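Local coordinates for protein FACT complex subunit SPT16 (Ashbya gossypii, PDB 6A8M) that probably acts as a subunit of FACT, a histone chaperone complex that reorganizes nucleosomes during transcription, replication and DNA repair, represented here by its N-terminal part, at residues N317-L322 with Y413-L417. Sequence-based numbering, arbitrary orientation.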
# COMPACT_ATOMS: atom_id res chain seq x y z
N ASN A 317 -7.84 3.04 -29.12
CA ASN A 317 -7.84 3.62 -27.79
C ASN A 317 -6.91 2.89 -26.85
O ASN A 317 -6.35 3.51 -25.94
CB ASN A 317 -9.26 3.67 -27.25
CG ASN A 317 -10.10 4.71 -27.98
OD1 ASN A 317 -9.56 5.67 -28.54
ND2 ASN A 317 -11.41 4.50 -28.02
N TYR A 318 -6.70 1.58 -27.05
CA TYR A 318 -5.68 0.91 -26.26
C TYR A 318 -4.29 1.43 -26.62
O TYR A 318 -3.44 1.60 -25.74
CB TYR A 318 -5.74 -0.60 -26.42
CG TYR A 318 -4.67 -1.26 -25.56
CD1 TYR A 318 -4.88 -1.47 -24.21
CD2 TYR A 318 -3.43 -1.58 -26.09
CE1 TYR A 318 -3.89 -2.03 -23.41
CE2 TYR A 318 -2.43 -2.15 -25.30
CZ TYR A 318 -2.67 -2.37 -23.95
OH TYR A 318 -1.70 -2.92 -23.14
N ASP A 319 -4.04 1.66 -27.91
CA ASP A 319 -2.76 2.24 -28.30
C ASP A 319 -2.55 3.58 -27.63
O ASP A 319 -1.44 3.88 -27.15
CB ASP A 319 -2.69 2.41 -29.82
CG ASP A 319 -2.57 1.09 -30.56
OD1 ASP A 319 -2.19 0.07 -29.92
OD2 ASP A 319 -2.85 1.08 -31.78
N PHE A 320 -3.59 4.41 -27.60
CA PHE A 320 -3.51 5.70 -26.92
C PHE A 320 -3.25 5.53 -25.43
O PHE A 320 -2.44 6.26 -24.85
CB PHE A 320 -4.80 6.50 -27.13
CG PHE A 320 -4.91 7.66 -26.20
CD1 PHE A 320 -4.18 8.81 -26.45
CD2 PHE A 320 -5.66 7.58 -25.03
CE1 PHE A 320 -4.24 9.88 -25.58
CE2 PHE A 320 -5.72 8.64 -24.15
CZ PHE A 320 -5.01 9.78 -24.42
N LEU A 321 -3.95 4.59 -24.78
CA LEU A 321 -3.75 4.37 -23.35
C LEU A 321 -2.28 4.09 -23.04
O LEU A 321 -1.75 4.60 -22.05
CB LEU A 321 -4.63 3.21 -22.88
CG LEU A 321 -4.55 2.76 -21.43
CD1 LEU A 321 -5.02 3.87 -20.51
CD2 LEU A 321 -5.41 1.51 -21.25
N LEU A 322 -1.61 3.31 -23.89
CA LEU A 322 -0.18 3.07 -23.70
C LEU A 322 0.62 4.36 -23.78
O LEU A 322 1.53 4.59 -22.97
CB LEU A 322 0.35 2.10 -24.76
CG LEU A 322 0.06 0.62 -24.57
CD1 LEU A 322 0.61 -0.15 -25.78
CD2 LEU A 322 0.65 0.11 -23.26
N TYR A 413 -17.32 -1.24 -23.55
CA TYR A 413 -15.98 -1.64 -23.15
C TYR A 413 -15.38 -0.62 -22.19
O TYR A 413 -16.00 0.39 -21.85
CB TYR A 413 -15.06 -1.88 -24.35
CG TYR A 413 -14.67 -0.67 -25.18
CD1 TYR A 413 -15.52 -0.18 -26.18
CD2 TYR A 413 -13.42 -0.08 -25.03
CE1 TYR A 413 -15.12 0.90 -26.98
CE2 TYR A 413 -13.02 0.99 -25.81
CZ TYR A 413 -13.86 1.48 -26.78
OH TYR A 413 -13.45 2.54 -27.55
N ALA A 414 -14.20 -0.94 -21.70
CA ALA A 414 -13.48 -0.11 -20.75
C ALA A 414 -12.02 -0.46 -20.93
O ALA A 414 -11.68 -1.49 -21.53
CB ALA A 414 -13.94 -0.32 -19.30
N LEU A 415 -11.16 0.41 -20.44
CA LEU A 415 -9.72 0.23 -20.59
C LEU A 415 -9.05 0.52 -19.27
O LEU A 415 -9.40 1.49 -18.59
CB LEU A 415 -9.12 1.16 -21.67
CG LEU A 415 -9.72 1.00 -23.06
CD1 LEU A 415 -9.25 2.13 -23.98
CD2 LEU A 415 -9.36 -0.36 -23.66
N GLN A 416 -8.04 -0.27 -18.92
CA GLN A 416 -7.34 0.02 -17.68
C GLN A 416 -5.93 -0.52 -17.76
O GLN A 416 -5.71 -1.65 -18.18
CB GLN A 416 -8.09 -0.57 -16.48
CG GLN A 416 -7.45 -0.24 -15.16
CD GLN A 416 -8.36 -0.57 -14.01
OE1 GLN A 416 -8.77 -1.74 -13.84
NE2 GLN A 416 -8.71 0.45 -13.24
N LEU A 417 -4.97 0.29 -17.31
CA LEU A 417 -3.57 -0.11 -17.31
C LEU A 417 -2.95 0.41 -16.02
O LEU A 417 -3.15 1.57 -15.69
CB LEU A 417 -2.85 0.50 -18.52
CG LEU A 417 -1.42 0.07 -18.80
CD1 LEU A 417 -1.39 -1.41 -19.20
CD2 LEU A 417 -0.81 0.95 -19.88
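The hydroxyl of Tyr413 meets the side chain of Asn317 through a hydrogen bond, ND2 of Asn317 donating to OH of Tyr413 over 2.9 Å. The bond is bent, 141° at the hydrogen, yet the hydroxyl lies close to the amide plane; amide and ring are nearly coplanar, and ND2 lies at the edge of the ring, near its plane. An alanine in place of Asn317 would probably leave the hydroxyl of the buried Tyr413 without this donor and its ring less restrained. Two residues on, Leu415 pushes CD1 against the first turn of the segment, 3.6 Å from CB of Asn317. Its CB is covered by CD2 of Leu321 at 3.8 Å, the two leucine side chains running antiparallel alongside one another. With its CG trans to the backbone N (chi1 177°), Leu321 lays this same methyl along the strand, where it also touches CB of Leu417 at 3.9 Å. Leu417 finishes the row: its CD2 meets CD2 of Leu322 at 3.8 Å, the two side chains roughly perpendicular, while its CD1 lies 4.2 Å from OH of Tyr318, a hydroxyl hydrogen-bonded to Lys436 O. Helix 312-332 thus packs on one face of the antiparallel sheet in the M24 peptidase-like domain, whose family has the pita-bread fold, the axes of the two short segments inclined by 24°. Leu399 and Phe401 of the adjoining strand 394-405 also touch Leu321, and Thr305 of strand 298-308 borders Tyr318 and Leu415.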